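Local structure of DUF3863 domain-containing protein (Parabacteroides distasonis, 3LM3) at residues Val262-Ala267 against Arg346-Gly351. The protein is of unknown function but is probably a glycoside hydrolase or carbohydrate deacetylase. Sequence-based numbering, arbitrary orientation.
Sequences VMHTEA and RGSGLG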
# COMPACT_ATOMS: atom_id res chain seq x y z
N VAL A 262 -3.21 10.69 11.28
CA VAL A 262 -2.40 10.64 10.05
C VAL A 262 -0.96 11.08 10.34
O VAL A 262 -0.02 10.40 9.92
CB VAL A 262 -3.03 11.48 8.94
CG1 VAL A 262 -2.15 11.49 7.70
CG2 VAL A 262 -4.41 10.89 8.57
N MSE A 263 -0.79 12.16 11.10
CA MSE A 263 0.57 12.60 11.46
C MSE A 263 1.28 11.55 12.29
O MSE A 263 2.47 11.28 12.08
CB MSE A 263 0.54 13.93 12.21
CG MSE A 263 0.00 15.10 11.36
SE MSE A 263 1.06 15.60 9.80
CE MSE A 263 0.04 14.61 8.47
N HIS A 264 0.58 10.96 13.26
CA HIS A 264 1.15 9.92 14.10
C HIS A 264 1.65 8.74 13.26
O HIS A 264 2.75 8.22 13.46
CB HIS A 264 0.11 9.42 15.10
CG HIS A 264 0.53 8.20 15.85
ND1 HIS A 264 1.32 8.27 16.98
CD2 HIS A 264 0.32 6.87 15.61
CE1 HIS A 264 1.55 7.05 17.42
NE2 HIS A 264 0.98 6.18 16.59
N THR A 265 0.81 8.32 12.32
CA THR A 265 1.16 7.19 11.47
C THR A 265 2.35 7.54 10.60
O THR A 265 3.28 6.71 10.46
CB THR A 265 -0.04 6.73 10.65
OG1 THR A 265 -1.12 6.36 11.53
CG2 THR A 265 0.32 5.55 9.77
N GLU A 266 2.38 8.75 10.05
CA GLU A 266 3.56 9.15 9.29
C GLU A 266 4.82 9.18 10.13
O GLU A 266 5.90 8.84 9.66
CB GLU A 266 3.37 10.49 8.59
CG GLU A 266 2.31 10.44 7.55
CD GLU A 266 2.30 11.66 6.68
OE1 GLU A 266 2.48 12.80 7.21
OE2 GLU A 266 2.10 11.53 5.47
N ALA A 267 4.69 9.57 11.41
CA ALA A 267 5.85 9.67 12.28
C ALA A 267 6.51 8.31 12.56
O ALA A 267 7.71 8.25 12.83
CB ALA A 267 5.49 10.37 13.59
N ARG A 346 4.36 3.27 19.52
CA ARG A 346 3.38 3.27 20.61
C ARG A 346 2.09 3.89 20.12
O ARG A 346 2.08 4.69 19.17
CB ARG A 346 3.88 4.00 21.85
CG ARG A 346 4.95 3.25 22.55
CD ARG A 346 5.47 4.02 23.75
NE ARG A 346 6.39 3.18 24.50
CZ ARG A 346 6.82 3.46 25.73
NH1 ARG A 346 6.43 4.56 26.35
NH2 ARG A 346 7.65 2.61 26.33
N GLY A 347 0.96 3.52 20.72
CA GLY A 347 -0.32 4.04 20.24
C GLY A 347 -0.38 5.55 20.35
O GLY A 347 0.22 6.15 21.26
N SER A 348 -1.13 6.18 19.46
CA SER A 348 -1.31 7.62 19.50
C SER A 348 -2.12 8.07 20.69
O SER A 348 -2.09 9.24 21.07
CB SER A 348 -1.99 8.12 18.24
OG SER A 348 -3.32 7.64 18.12
N GLY A 349 -2.91 7.17 21.27
CA GLY A 349 -3.88 7.60 22.25
C GLY A 349 -5.20 8.10 21.68
O GLY A 349 -6.02 8.66 22.44
N LEU A 350 -5.40 7.95 20.38
CA LEU A 350 -6.63 8.29 19.73
C LEU A 350 -7.28 7.04 19.16
O LEU A 350 -6.63 6.23 18.51
CB LEU A 350 -6.36 9.28 18.61
CG LEU A 350 -5.56 10.53 18.98
CD1 LEU A 350 -5.17 11.27 17.67
CD2 LEU A 350 -6.35 11.41 19.91
N GLY A 351 -8.59 6.90 19.42
CA GLY A 351 -9.35 5.78 18.85
C GLY A 351 -8.77 4.44 19.21
O GLY A 351 -8.47 4.17 20.38
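The imidazole of His264 reaches out from helix 255-277 and lies under Ser348, whose CB sits over one ring face, 3.5 Å from the ring centroid and only 12° off its normal. This is a CH-pi contact, and it is the tightly packed part of the interface. With CG anti to the backbone N (chi1 170°), the ring extends from the helix toward the loop that follows strand 341-346. Its far edge meets the backbone: CE1 lies 3.0 Å from Arg346 O, close to the ring plane. NE2 finds its strongest partner in Glu345, the residue before Arg346, through a hydrogen bond to OE2, so histidine suits the place by offering a flat face for packing and a polar edge for bonding.

Serine is small enough to let its CB settle on the ring, while OG does separate work. Ser348 OG accepts from Leu350 N at 3.1 Å, forming an ST turn, and also bonds Glu261 OE1 on the same helix as His264. Gly349, the residue between Ser348 and Leu350, has a positive phi (84°), where a larger residue's first side-chain carbon would collide with the carbonyl O of Ser348.

Beyond this spot the contact is loose. The Arg346 side chain leads away from the helix to a salt bridge with Glu358 and a cation-pi contact with Trp375, and Gly349 is exposed. Replacing His264 with an alanine would probably leave Ser348 CB without the ring face it packs on and Glu345 OE2 without this hydrogen bond. The join between helix and loop is thus apolar over the ring face and polar at its ends, where glutamate carboxylates bond His264 NE2 and Ser348 OG.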